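Local coordinates for protein tRNA (Guanosine-2'-O-)-methyltransferase (Aquifex aeolicus, PDB 1ZJR) that transfers a methyl group from S-adenosyl-L-methionine to the 2'-oxygen of guanosine 18 in a subset of tRNA species, at residues R14-L19 against E187-L192; F98-T103 against V122-N127; V110-V115 against I144-Y149. All blocks are in the same frame, centred on the assembly; numbering follows the deposited sequence.

How the interactions relate
Starting from the N terminus, helix 7-19 supplies the first half of interaction 1, whose partner comes only in helix 185-200; the loop closed there encloses both other contacts. Within it, strand 99-103 and then strand 110-111 open interactions 2 and 3, and their partners, 122-127 and 144-149, arrive in the same order, so that the two loops cross. The four strands lie in a row across the parallel sheet (121-126, 99-103, 142-145, 110-111), and a probable hydrogen bond, A102 O to I144 N at 2.8 Å, joins interactions 2 and 3. Interaction 1 is a pairing of terminal helices; its centre lies about 26 Å from that of interaction 2 and about 34 Å from that of interaction 3.

Interaction 1: residues R14-L19 against E187-L192; sequences RLREVL and EIQKIL
L19 and L192 meet where the N-terminal helix 7-19 packs on the C-terminal helix 185-200, a steeply inclined antiparallel helix pair: the axes of the two segments approach to 10.4 Å and run at 139°. The main bump is L19 CD1, which enters a hollow formed by I188, I191 and L192. L19 CD1 lies 3.8 Å from I191 CG2 and also touches the backbone oxygen I188 O, with L192 CD2 bounding another part of the hollow. L192 returns the fit as a bump of its own with two branches. L192 CD2 slides alongside L15, 3.6 Å from L15 CD1, whereas L192 CD1 turns to the guanidinium of R16. R16 crosses L192 at about a right angle; its CG is anti to the backbone N (chi1 -170°) and the chain runs extended to NE, which carries the charged group over to the other helix, where E185 forms a salt bridge with NH2. Cutting L192 back to an alanine is likely to open a gap between helix 185-200 and the L15 and L19 side chains and leave the R16 guanidinium without one of its two close apolar neighbours, the other being I188 CG2. L192 CD1 sits in the guanidinium plane, at its edge, a tight 3.2 Å from R16 NH1.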
ATOM      1  N   ARG A  14     -11.758 -11.188  14.723  1.00 46.65           N
ATOM      2  CA  ARG A  14     -10.417 -10.674  14.507  1.00 45.39           C
ATOM      3  C   ARG A  14     -10.401  -9.719  13.319  1.00 42.55           C
ATOM      4  O   ARG A  14      -9.697  -8.710  13.330  1.00 39.87           O
ATOM      5  CB  ARG A  14      -9.457 -11.844  14.274  1.00 48.49           C
ATOM      6  CG  ARG A  14      -7.991 -11.504  14.453  1.00 54.88           C
ATOM      7  CD  ARG A  14      -7.201 -12.760  14.782  1.00 59.09           C
ATOM      8  NE  ARG A  14      -7.737 -13.413  15.974  1.00 63.65           N
ATOM      9  CZ  ARG A  14      -7.261 -14.539  16.497  1.00 64.98           C
ATOM     10  NH1 ARG A  14      -6.228 -15.153  15.934  1.00 65.28           N
ATOM     11  NH2 ARG A  14      -7.820 -15.050  17.586  1.00 65.83           N
ATOM     12  N   LEU A  15     -11.190 -10.040  12.300  1.00 39.82           N
ATOM     13  CA  LEU A  15     -11.273  -9.215  11.102  1.00 38.45           C
ATOM     14  C   LEU A  15     -11.815  -7.845  11.503  1.00 36.65           C
ATOM     15  O   LEU A  15     -11.358  -6.813  11.021  1.00 34.69           O
ATOM     16  CB  LEU A  15     -12.214  -9.861  10.078  1.00 39.99           C
ATOM     17  CG  LEU A  15     -12.037  -9.554   8.585  1.00 43.80           C
ATOM     18  CD1 LEU A  15     -13.325  -9.911   7.854  1.00 42.36           C
ATOM     19  CD2 LEU A  15     -11.697  -8.091   8.358  1.00 44.35           C
ATOM     20  N   ARG A  16     -12.798  -7.847  12.395  1.00 36.09           N
ATOM     21  CA  ARG A  16     -13.401  -6.608  12.859  1.00 35.76           C
ATOM     22  C   ARG A  16     -12.366  -5.727  13.558  1.00 33.97           C
ATOM     23  O   ARG A  16     -12.285  -4.528  13.305  1.00 31.20           O
ATOM     24  CB  ARG A  16     -14.559  -6.914  13.810  1.00 37.34           C
ATOM     25  CG  ARG A  16     -15.379  -5.697  14.141  1.00 42.68           C
ATOM     26  CD  ARG A  16     -16.586  -6.033  14.994  1.00 46.07           C
ATOM     27  NE  ARG A  16     -17.397  -4.840  15.190  1.00 51.48           N
ATOM     28  CZ  ARG A  16     -18.254  -4.358  14.297  1.00 51.47           C
ATOM     29  NH1 ARG A  16     -18.432  -4.971  13.138  1.00 53.26           N
ATOM     30  NH2 ARG A  16     -18.917  -3.244  14.559  1.00 56.20           N
ATOM     31  N   GLU A  17     -11.578  -6.328  14.442  1.00 34.34           N
ATOM     32  CA  GLU A  17     -10.539  -5.592  15.160  1.00 34.73           C
ATOM     33  C   GLU A  17      -9.552  -5.000  14.158  1.00 32.98           C
ATOM     34  O   GLU A  17      -9.096  -3.864  14.304  1.00 32.36           O
ATOM     35  CB  GLU A  17      -9.806  -6.533  16.115  1.00 38.67           C
ATOM     36  CG  GLU A  17     -10.698  -7.111  17.199  1.00 45.93           C
ATOM     37  CD  GLU A  17     -10.041  -8.255  17.946  1.00 50.17           C
ATOM     38  OE1 GLU A  17     -10.601  -8.687  18.975  1.00 52.35           O
ATOM     39  OE2 GLU A  17      -8.971  -8.726  17.498  1.00 52.36           O
ATOM     40  N   VAL A  18      -9.224  -5.779  13.136  1.00 31.43           N
ATOM     41  CA  VAL A  18      -8.304  -5.322  12.106  1.00 30.32           C
ATOM     42  C   VAL A  18      -8.925  -4.163  11.336  1.00 28.27           C
ATOM     43  O   VAL A  18      -8.270  -3.151  11.096  1.00 26.30           O
ATOM     44  CB  VAL A  18      -7.947  -6.477  11.132  1.00 31.66           C
ATOM     45  CG1 VAL A  18      -7.207  -5.937   9.918  1.00 31.95           C
ATOM     46  CG2 VAL A  18      -7.087  -7.512  11.855  1.00 30.37           C
ATOM     47  N   LEU A  19     -10.190  -4.302  10.950  1.00 26.87           N
ATOM     48  CA  LEU A  19     -10.852  -3.236  10.208  1.00 27.03           C
ATOM     49  C   LEU A  19     -10.948  -1.948  11.030  1.00 27.51           C
ATOM     50  O   LEU A  19     -10.916  -0.849  10.479  1.00 28.63           O
ATOM     51  CB  LEU A  19     -12.246  -3.691   9.752  1.00 27.45           C
ATOM     52  CG  LEU A  19     -12.250  -4.754   8.647  1.00 28.08           C
ATOM     53  CD1 LEU A  19     -13.683  -5.186   8.337  1.00 28.46           C
ATOM     54  CD2 LEU A  19     -11.584  -4.186   7.400  1.00 27.39           C
ATOM     55  N   GLU A 187     -19.371   0.875   6.756  1.00 28.96           N
ATOM     56  CA  GLU A 187     -18.296   0.378   5.905  1.00 30.71           C
ATOM     57  C   GLU A 187     -17.673  -0.898   6.469  1.00 31.32           C
ATOM     58  O   GLU A 187     -17.346  -1.832   5.726  1.00 32.21           O
ATOM     59  CB  GLU A 187     -17.251   1.484   5.733  1.00 30.26           C
ATOM     60  CG  GLU A 187     -17.776   2.645   4.885  1.00 30.75           C
ATOM     61  CD  GLU A 187     -17.081   3.970   5.157  1.00 31.87           C
ATOM     62  OE1 GLU A 187     -16.013   3.973   5.799  1.00 33.19           O
ATOM     63  OE2 GLU A 187     -17.603   5.016   4.714  1.00 31.83           O
ATOM     64  N   ILE A 188     -17.515  -0.941   7.787  1.00 30.10           N
ATOM     65  CA  ILE A 188     -16.960  -2.113   8.445  1.00 29.98           C
ATOM     66  C   ILE A 188     -17.903  -3.298   8.250  1.00 30.89           C
ATOM     67  O   ILE A 188     -17.477  -4.392   7.885  1.00 29.30           O
ATOM     68  CB  ILE A 188     -16.758  -1.858   9.957  1.00 30.16           C
ATOM     69  CG1 ILE A 188     -15.625  -0.846  10.163  1.00 31.34           C
ATOM     70  CG2 ILE A 188     -16.463  -3.166  10.679  1.00 30.79           C
ATOM     71  CD1 ILE A 188     -15.365  -0.496  11.631  1.00 31.01           C
ATOM     72  N   GLN A 189     -19.192  -3.089   8.492  1.00 31.50           N
ATOM     73  CA  GLN A 189     -20.141  -4.180   8.319  1.00 33.04           C
ATOM     74  C   GLN A 189     -20.203  -4.646   6.872  1.00 31.43           C
ATOM     75  O   GLN A 189     -20.334  -5.839   6.612  1.00 32.73           O
ATOM     76  CB  GLN A 189     -21.539  -3.775   8.795  1.00 35.73           C
ATOM     77  CG  GLN A 189     -21.735  -3.957  10.289  1.00 40.06           C
ATOM     78  CD  GLN A 189     -23.164  -3.713  10.725  1.00 44.65           C
ATOM     79  OE1 GLN A 189     -24.096  -4.318  10.195  1.00 47.99           O
ATOM     80  NE2 GLN A 189     -23.345  -2.829  11.701  1.00 45.41           N
ATOM     81  N   LYS A 190     -20.094  -3.712   5.932  1.00 30.04           N
ATOM     82  CA  LYS A 190     -20.143  -4.073   4.520  1.00 32.69           C
ATOM     83  C   LYS A 190     -18.965  -4.981   4.171  1.00 33.14           C
ATOM     84  O   LYS A 190     -19.124  -5.994   3.488  1.00 32.79           O
ATOM     85  CB  LYS A 190     -20.105  -2.824   3.637  1.00 35.31           C
ATOM     86  CG  LYS A 190     -20.234  -3.129   2.145  1.00 41.90           C
ATOM     87  CD  LYS A 190     -19.987  -1.903   1.275  1.00 45.90           C
ATOM     88  CE  LYS A 190     -18.531  -1.460   1.324  1.00 49.69           C
ATOM     89  NZ  LYS A 190     -17.593  -2.516   0.839  1.00 51.44           N
ATOM     90  N   ILE A 191     -17.780  -4.614   4.643  1.00 30.07           N
ATOM     91  CA  ILE A 191     -16.597  -5.408   4.368  1.00 31.32           C
ATOM     92  C   ILE A 191     -16.665  -6.767   5.056  1.00 32.89           C
ATOM     93  O   ILE A 191     -16.327  -7.782   4.452  1.00 34.90           O
ATOM     94  CB  ILE A 191     -15.319  -4.661   4.794  1.00 30.04           C
ATOM     95  CG1 ILE A 191     -15.209  -3.358   3.994  1.00 29.65           C
ATOM     96  CG2 ILE A 191     -14.092  -5.554   4.578  1.00 29.81           C
ATOM     97  CD1 ILE A 191     -14.054  -2.459   4.409  1.00 32.60           C
ATOM     98  N   LEU A 192     -17.107  -6.795   6.310  1.00 33.36           N
ATOM     99  CA  LEU A 192     -17.225  -8.061   7.034  1.00 35.17           C
ATOM    100  C   LEU A 192     -18.109  -9.027   6.251  1.00 37.63           C
ATOM    101  O   LEU A 192     -17.752 -10.192   6.037  1.00 37.54           O
ATOM    102  CB  LEU A 192     -17.835  -7.837   8.423  1.00 34.68           C
ATOM    103  CG  LEU A 192     -16.934  -7.294   9.535  1.00 35.45           C
ATOM    104  CD1 LEU A 192     -17.755  -7.049  10.798  1.00 33.21           C
ATOM    105  CD2 LEU A 192     -15.820  -8.291   9.813  1.00 34.93           C
TER

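Interaction 2: residues F98-T103 against V122-N127; sequences FQIVAT and VLVVGN. With GOL (glycerol), chain C.
V101 and L123 sit at the middle of a parallel strand pair, segments 99-103 and 122-126, whose axes approach to 4.8 Å at an angle of 22° and which form four backbone hydrogen bonds. The register is that of a regular parallel ladder: Q99 O receives V122 N, V122 O receives V101 N, V101 O receives V124 N and V124 O receives T103 N. The V124 N to V101 O bond is the shortest, at 2.7 Å and 177°, and the bond from T103 N to V124 O the longest, at 3.2 Å.

Side chains alternate across the sheet. On the face of I100, A102, V122 and V124, I100 and V122 lie side by side, pointing the same way, with I100 CD1 3.9 Å from V122 CB; the other branch, I100 CG2, reaches V124 CG2 at 4.0 Å. Helix 86-95 covers this face through L90, F93 and K94. F98 crosses V122 at about a right angle, and its CD1 touches V122 CG2. V101 and L123 occupy the opposite face, where L123 packs on L165 of helix 157-174.

At the C-terminal end of the pair the contact turns polar, around a glycerol that probably comes from the crystallisation liquor. T103 OG1 takes the cramped position between its backbone N and carbonyl carbon (chi1 56°) and shares a hydrogen bond of 2.7 Å with GOL O1, in which either may be the donor. G126 N donates to the same GOL O1 over 2.9 Å, and GOL O2 donates to G126 O over 2.7 Å.

T103 is predicted to bind S-adenosyl-L-methionine, as is L155, whose carbonyl also bonds to glycerol. An apolar ladder ending in a hydroxyl and peptide groups that hold a polyol is therefore consistent with a cofactor pocket at the strand ends of this SPOUT fold.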
ATOM      1  N   PHE A  98      -5.740  13.576  -2.427  1.00 38.05           N
ATOM      2  CA  PHE A  98      -4.649  12.713  -1.977  1.00 36.18           C
ATOM      3  C   PHE A  98      -3.311  13.210  -2.510  1.00 33.94           C
ATOM      4  O   PHE A  98      -3.206  13.573  -3.678  1.00 34.37           O
ATOM      5  CB  PHE A  98      -4.859  11.279  -2.473  1.00 33.81           C
ATOM      6  CG  PHE A  98      -5.911  10.515  -1.723  1.00 33.92           C
ATOM      7  CD1 PHE A  98      -5.552   9.468  -0.873  1.00 32.83           C
ATOM      8  CD2 PHE A  98      -7.259  10.809  -1.891  1.00 33.92           C
ATOM      9  CE1 PHE A  98      -6.523   8.722  -0.203  1.00 33.27           C
ATOM     10  CE2 PHE A  98      -8.240  10.072  -1.225  1.00 34.55           C
ATOM     11  CZ  PHE A  98      -7.872   9.025  -0.381  1.00 34.62           C
ATOM     12  N   GLN A  99      -2.290  13.239  -1.658  1.00 34.16           N
ATOM     13  CA  GLN A  99      -0.969  13.649  -2.119  1.00 33.05           C
ATOM     14  C   GLN A  99      -0.332  12.388  -2.694  1.00 32.70           C
ATOM     15  O   GLN A  99      -0.437  11.307  -2.106  1.00 31.90           O
ATOM     16  CB  GLN A  99      -0.104  14.186  -0.973  1.00 33.98           C
ATOM     17  CG  GLN A  99       0.277  13.165   0.089  1.00 35.88           C
ATOM     18  CD  GLN A  99       1.307  13.698   1.082  1.00 34.89           C
ATOM     19  OE1 GLN A  99       1.554  13.091   2.124  1.00 36.32           O
ATOM     20  NE2 GLN A  99       1.916  14.831   0.758  1.00 35.27           N
ATOM     21  N   ILE A 100       0.302  12.523  -3.852  1.00 30.51           N
ATOM     22  CA  ILE A 100       0.953  11.393  -4.499  1.00 30.57           C
ATOM     23  C   ILE A 100       2.440  11.434  -4.158  1.00 29.05           C
ATOM     24  O   ILE A 100       3.156  12.354  -4.557  1.00 29.58           O
ATOM     25  CB  ILE A 100       0.774  11.455  -6.030  1.00 30.41           C
ATOM     26  CG1 ILE A 100      -0.705  11.678  -6.366  1.00 30.98           C
ATOM     27  CG2 ILE A 100       1.288  10.166  -6.665  1.00 31.14           C
ATOM     28  CD1 ILE A 100      -1.646  10.613  -5.821  1.00 29.02           C
ATOM     29  N   VAL A 101       2.886  10.429  -3.410  1.00 27.87           N
ATOM     30  CA  VAL A 101       4.270  10.313  -2.962  1.00 27.45           C
ATOM     31  C   VAL A 101       4.933   9.161  -3.719  1.00 29.28           C
ATOM     32  O   VAL A 101       4.546   8.002  -3.566  1.00 27.34           O
ATOM     33  CB  VAL A 101       4.307  10.036  -1.440  1.00 27.98           C
ATOM     34  CG1 VAL A 101       5.747   9.938  -0.937  1.00 27.93           C
ATOM     35  CG2 VAL A 101       3.560  11.153  -0.702  1.00 27.70           C
ATOM     36  N   ALA A 102       5.938   9.478  -4.527  1.00 28.72           N
ATOM     37  CA  ALA A 102       6.595   8.450  -5.323  1.00 28.15           C
ATOM     38  C   ALA A 102       8.087   8.295  -5.090  1.00 27.59           C
ATOM     39  O   ALA A 102       8.816   9.275  -4.959  1.00 26.75           O
ATOM     40  CB  ALA A 102       6.338   8.713  -6.799  1.00 28.58           C
ATOM     41  N   THR A 103       8.541   7.047  -5.044  1.00 28.12           N
ATOM     42  CA  THR A 103       9.960   6.767  -4.867  1.00 27.10           C
ATOM     43  C   THR A 103      10.606   7.061  -6.216  1.00 27.43           C
ATOM     44  O   THR A 103      10.284   6.422  -7.218  1.00 27.75           O
ATOM     45  CB  THR A 103      10.207   5.292  -4.527  1.00 26.67           C
ATOM     46  OG1 THR A 103       9.616   4.473  -5.546  1.00 27.45           O
ATOM     47  CG2 THR A 103       9.595   4.948  -3.173  1.00 26.04           C
ATOM     48  N   VAL A 122      -1.161   8.529  -1.215  1.00 27.79           N
ATOM     49  CA  VAL A 122      -1.018   7.345  -2.050  1.00 26.44           C
ATOM     50  C   VAL A 122       0.496   7.187  -2.195  1.00 25.88           C
ATOM     51  O   VAL A 122       1.148   8.042  -2.789  1.00 26.31           O
ATOM     52  CB  VAL A 122      -1.619   7.512  -3.474  1.00 28.09           C
ATOM     53  CG1 VAL A 122      -1.273   6.282  -4.311  1.00 26.34           C
ATOM     54  CG2 VAL A 122      -3.140   7.668  -3.409  1.00 25.19           C
ATOM     55  N   LEU A 123       1.054   6.125  -1.620  1.00 23.54           N
ATOM     56  CA  LEU A 123       2.487   5.865  -1.727  1.00 23.80           C
ATOM     57  C   LEU A 123       2.720   4.990  -2.957  1.00 24.20           C
ATOM     58  O   LEU A 123       2.187   3.884  -3.036  1.00 23.86           O
ATOM     59  CB  LEU A 123       3.000   5.120  -0.486  1.00 23.42           C
ATOM     60  CG  LEU A 123       4.433   4.583  -0.624  1.00 24.96           C
ATOM     61  CD1 LEU A 123       5.401   5.755  -0.742  1.00 27.20           C
ATOM     62  CD2 LEU A 123       4.787   3.709   0.573  1.00 22.66           C
ATOM     63  N   VAL A 124       3.512   5.477  -3.908  1.00 24.16           N
ATOM     64  CA  VAL A 124       3.791   4.703  -5.115  1.00 24.38           C
ATOM     65  C   VAL A 124       5.219   4.177  -5.082  1.00 25.08           C
ATOM     66  O   VAL A 124       6.169   4.951  -4.943  1.00 24.28           O
ATOM     67  CB  VAL A 124       3.618   5.559  -6.398  1.00 25.96           C
ATOM     68  CG1 VAL A 124       3.643   4.658  -7.632  1.00 24.54           C
ATOM     69  CG2 VAL A 124       2.312   6.345  -6.336  1.00 25.32           C
ATOM     70  N   VAL A 125       5.361   2.858  -5.209  1.00 25.07           N
ATOM     71  CA  VAL A 125       6.671   2.210  -5.202  1.00 25.42           C
ATOM     72  C   VAL A 125       6.763   1.387  -6.480  1.00 25.70           C
ATOM     73  O   VAL A 125       5.755   1.161  -7.143  1.00 26.31           O
ATOM     74  CB  VAL A 125       6.833   1.259  -3.988  1.00 24.58           C
ATOM     75  CG1 VAL A 125       6.707   2.037  -2.683  1.00 24.74           C
ATOM     76  CG2 VAL A 125       5.782   0.160  -4.050  1.00 24.79           C
ATOM     77  N   GLY A 126       7.958   0.934  -6.837  1.00 25.70           N
ATOM     78  CA  GLY A 126       8.044   0.143  -8.053  1.00 26.96           C
ATOM     79  C   GLY A 126       9.426  -0.347  -8.408  1.00 27.13           C
ATOM     80  O   GLY A 126      10.394  -0.045  -7.715  1.00 26.13           O
ATOM     81  N   ASN A 127       9.503  -1.107  -9.496  1.00 27.67           N
ATOM     82  CA  ASN A 127      10.766  -1.648  -9.976  1.00 28.88           C
ATOM     83  C   ASN A 127      11.197  -1.100 -11.328  1.00 30.73           C
ATOM     84  O   ASN A 127      11.853  -1.809 -12.095  1.00 31.43           O
ATOM     85  CB  ASN A 127      10.710  -3.169 -10.076  1.00 28.91           C
ATOM     86  CG  ASN A 127      11.014  -3.851  -8.764  1.00 30.39           C
ATOM     87  OD1 ASN A 127      12.029  -3.570  -8.120  1.00 30.97           O
ATOM     88  ND2 ASN A 127      10.148  -4.764  -8.368  1.00 28.60           N
TER
HETATM   89  C1  GOL C 529      11.100   1.557  -4.060  1.00 36.93           C
HETATM   90  O1  GOL C 529      10.070   1.823  -5.011  1.00 29.02           O
HETATM   91  C2  GOL C 529      12.402   1.246  -4.863  1.00 39.15           C
HETATM   92  O2  GOL C 529      12.174   0.081  -5.694  1.00 39.96           O
HETATM   93  C3  GOL C 529      13.563   0.946  -3.888  1.00 38.66           C
HETATM   94  O3  GOL C 529      14.795   0.703  -4.571  1.00 41.40           O

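Interaction 3: residues V110-V115 against I144-Y149; sequences VNFREV and IVIPMY
V110 O is approached by two groups of the neighbouring strand: V145 N donates a hydrogen bond of 3.0 Å, tilted 27° from the carbonyl plane, and I144 CA brings a CA-H...O contact of 3.3 Å. With the bond from F112 N to V145 O, these join strand 110-111 in parallel to strand 142-145 at the edge of the SPOUT methyltransferase sheet. Beyond this short ladder the chain turns at once. N111 OD1 accepts from R113 N at 2.9 Å, in the plane of its carbonyl group, which makes an Asx turn; N111 CG is anti to the backbone N (chi1 -178°), and the amide of the same side chain places ND2 beside P147.

F112, in the middle of the turn, carries much of the contact. Its CB meets I144 CD1, while F112 CD2 lies 4.0 Å from I146 CG1. P147 CD lies in the ring plane at its edge, 3.9 Å from F112 CE2. R113 CG lies over one face, offset toward the rim, and the R113 guanidinium has F112 CZ above its centre. I163 and E167 of helix 157-174 also touch the F112 side chain.

I146, predicted to bind S-adenosyl-L-methionine, thus has F112 against its side chain, and it also packs on L155, another predicted cofactor residue. At the other end of the contact V115 crosses I144 at about a right angle, V115 CG2 resting 3.7 Å from I144 CG2.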
ATOM      1  N   VAL A 110      13.608  14.136  -2.120  1.00 34.15           N
ATOM      2  CA  VAL A 110      13.827  14.450  -0.719  1.00 34.27           C
ATOM      3  C   VAL A 110      13.832  13.199   0.149  1.00 33.81           C
ATOM      4  O   VAL A 110      13.318  12.152  -0.249  1.00 31.89           O
ATOM      5  CB  VAL A 110      12.738  15.406  -0.188  1.00 35.48           C
ATOM      6  CG1 VAL A 110      12.672  16.649  -1.061  1.00 35.71           C
ATOM      7  CG2 VAL A 110      11.386  14.702  -0.160  1.00 34.96           C
ATOM      8  N   ASN A 111      14.428  13.322   1.332  1.00 32.95           N
ATOM      9  CA  ASN A 111      14.499  12.232   2.299  1.00 32.60           C
ATOM     10  C   ASN A 111      13.049  11.842   2.607  1.00 32.14           C
ATOM     11  O   ASN A 111      12.217  12.707   2.896  1.00 29.13           O
ATOM     12  CB  ASN A 111      15.228  12.729   3.558  1.00 33.71           C
ATOM     13  CG  ASN A 111      15.395  11.656   4.611  1.00 32.17           C
ATOM     14  OD1 ASN A 111      14.422  11.142   5.144  1.00 32.09           O
ATOM     15  ND2 ASN A 111      16.644  11.322   4.927  1.00 31.40           N
ATOM     16  N   PHE A 112      12.749  10.545   2.545  1.00 30.57           N
ATOM     17  CA  PHE A 112      11.387  10.061   2.777  1.00 29.69           C
ATOM     18  C   PHE A 112      10.755  10.469   4.110  1.00 29.45           C
ATOM     19  O   PHE A 112       9.531  10.435   4.252  1.00 30.60           O
ATOM     20  CB  PHE A 112      11.337   8.530   2.631  1.00 28.52           C
ATOM     21  CG  PHE A 112      11.883   7.785   3.816  1.00 28.17           C
ATOM     22  CD1 PHE A 112      11.024   7.119   4.690  1.00 27.68           C
ATOM     23  CD2 PHE A 112      13.249   7.748   4.065  1.00 27.81           C
ATOM     24  CE1 PHE A 112      11.519   6.430   5.794  1.00 27.42           C
ATOM     25  CE2 PHE A 112      13.755   7.059   5.172  1.00 27.33           C
ATOM     26  CZ  PHE A 112      12.890   6.401   6.035  1.00 27.98           C
ATOM     27  N   ARG A 113      11.566  10.856   5.085  1.00 29.89           N
ATOM     28  CA  ARG A 113      11.011  11.255   6.377  1.00 31.82           C
ATOM     29  C   ARG A 113      10.505  12.700   6.397  1.00 33.24           C
ATOM     30  O   ARG A 113       9.934  13.147   7.396  1.00 33.66           O
ATOM     31  CB  ARG A 113      12.045  11.058   7.494  1.00 31.26           C
ATOM     32  CG  ARG A 113      12.502   9.607   7.667  1.00 31.85           C
ATOM     33  CD  ARG A 113      13.237   9.389   8.986  1.00 32.96           C
ATOM     34  NE  ARG A 113      13.681   8.004   9.142  1.00 30.77           N
ATOM     35  CZ  ARG A 113      14.865   7.541   8.747  1.00 31.10           C
ATOM     36  NH1 ARG A 113      15.746   8.352   8.175  1.00 30.35           N
ATOM     37  NH2 ARG A 113      15.165   6.259   8.917  1.00 29.51           N
ATOM     38  N   GLU A 114      10.698  13.423   5.299  1.00 35.06           N
ATOM     39  CA  GLU A 114      10.258  14.815   5.229  1.00 38.10           C
ATOM     40  C   GLU A 114       8.796  14.951   4.814  1.00 38.51           C
ATOM     41  O   GLU A 114       8.208  16.031   4.906  1.00 40.03           O
ATOM     42  CB  GLU A 114      11.163  15.601   4.273  1.00 40.48           C
ATOM     43  CG  GLU A 114      12.601  15.691   4.764  1.00 45.17           C
ATOM     44  CD  GLU A 114      13.503  16.502   3.851  1.00 48.82           C
ATOM     45  OE1 GLU A 114      14.719  16.564   4.131  1.00 51.28           O
ATOM     46  OE2 GLU A 114      13.004  17.078   2.861  1.00 51.61           O
ATOM     47  N   VAL A 115       8.204  13.844   4.383  1.00 36.49           N
ATOM     48  CA  VAL A 115       6.812  13.830   3.963  1.00 34.01           C
ATOM     49  C   VAL A 115       5.879  13.636   5.156  1.00 33.67           C
ATOM     50  O   VAL A 115       6.228  12.964   6.129  1.00 32.65           O
ATOM     51  CB  VAL A 115       6.564  12.692   2.940  1.00 35.29           C
ATOM     52  CG1 VAL A 115       5.073  12.513   2.689  1.00 33.90           C
ATOM     53  CG2 VAL A 115       7.277  13.008   1.640  1.00 33.36           C
ATOM     54  N   ILE A 144      10.487  10.950  -3.377  1.00 29.65           N
ATOM     55  CA  ILE A 144      11.315  10.546  -2.246  1.00 27.99           C
ATOM     56  C   ILE A 144      12.384   9.489  -2.476  1.00 28.04           C
ATOM     57  O   ILE A 144      12.308   8.681  -3.397  1.00 26.54           O
ATOM     58  CB  ILE A 144      10.432  10.024  -1.091  1.00 28.62           C
ATOM     59  CG1 ILE A 144       9.600   8.827  -1.583  1.00 27.25           C
ATOM     60  CG2 ILE A 144       9.528  11.140  -0.575  1.00 28.66           C
ATOM     61  CD1 ILE A 144       8.854   8.080  -0.484  1.00 25.94           C
ATOM     62  N   VAL A 145      13.384   9.510  -1.604  1.00 26.87           N
ATOM     63  CA  VAL A 145      14.463   8.533  -1.640  1.00 28.13           C
ATOM     64  C   VAL A 145      14.759   8.152  -0.208  1.00 27.10           C
ATOM     65  O   VAL A 145      14.415   8.890   0.722  1.00 26.82           O
ATOM     66  CB  VAL A 145      15.772   9.093  -2.254  1.00 29.24           C
ATOM     67  CG1 VAL A 145      15.626   9.246  -3.751  1.00 30.44           C
ATOM     68  CG2 VAL A 145      16.128  10.419  -1.603  1.00 29.92           C
ATOM     69  N   ILE A 146      15.379   6.992  -0.036  1.00 25.99           N
ATOM     70  CA  ILE A 146      15.779   6.508   1.277  1.00 25.80           C
ATOM     71  C   ILE A 146      17.299   6.685   1.296  1.00 26.04           C
ATOM     72  O   ILE A 146      17.982   6.282   0.355  1.00 25.72           O
ATOM     73  CB  ILE A 146      15.421   5.016   1.452  1.00 27.88           C
ATOM     74  CG1 ILE A 146      13.895   4.839   1.425  1.00 29.33           C
ATOM     75  CG2 ILE A 146      15.994   4.493   2.771  1.00 26.76           C
ATOM     76  CD1 ILE A 146      13.444   3.373   1.460  1.00 28.01           C
ATOM     77  N   PRO A 147      17.849   7.301   2.356  1.00 26.75           N
ATOM     78  CA  PRO A 147      19.302   7.501   2.419  1.00 27.69           C
ATOM     79  C   PRO A 147      20.110   6.205   2.332  1.00 28.13           C
ATOM     80  O   PRO A 147      19.784   5.216   2.988  1.00 25.99           O
ATOM     81  CB  PRO A 147      19.494   8.237   3.750  1.00 27.78           C
ATOM     82  CG  PRO A 147      18.346   7.765   4.578  1.00 29.77           C
ATOM     83  CD  PRO A 147      17.197   7.772   3.590  1.00 26.19           C
ATOM     84  N   MET A 148      21.165   6.229   1.518  1.00 28.83           N
ATOM     85  CA  MET A 148      22.033   5.072   1.309  1.00 29.60           C
ATOM     86  C   MET A 148      23.473   5.471   1.630  1.00 30.34           C
ATOM     87  O   MET A 148      23.894   6.590   1.334  1.00 27.75           O
ATOM     88  CB  MET A 148      21.977   4.623  -0.151  1.00 32.87           C
ATOM     89  CG  MET A 148      20.591   4.498  -0.736  1.00 37.17           C
ATOM     90  SD  MET A 148      19.761   3.022  -0.159  1.00 41.10           S
ATOM     91  CE  MET A 148      18.214   3.160  -0.975  1.00 34.89           C
ATOM     92  N   TYR A 149      24.230   4.551   2.213  1.00 30.15           N
ATOM     93  CA  TYR A 149      25.616   4.832   2.566  1.00 31.47           C
ATOM     94  C   TYR A 149      26.613   3.803   2.032  1.00 31.96           C
ATOM     95  O   TYR A 149      27.795   3.857   2.374  1.00 32.41           O
ATOM     96  CB  TYR A 149      25.750   4.920   4.087  1.00 31.20           C
ATOM     97  CG  TYR A 149      24.843   5.946   4.729  1.00 33.40           C
ATOM     98  CD1 TYR A 149      23.519   5.639   5.046  1.00 34.36           C
ATOM     99  CD2 TYR A 149      25.307   7.231   5.012  1.00 34.88           C
ATOM    100  CE1 TYR A 149      22.681   6.584   5.633  1.00 32.86           C
ATOM    101  CE2 TYR A 149      24.475   8.186   5.601  1.00 34.71           C
ATOM    102  CZ  TYR A 149      23.167   7.854   5.907  1.00 35.25           C
ATOM    103  OH  TYR A 149      22.347   8.785   6.496  1.00 33.54           O
TER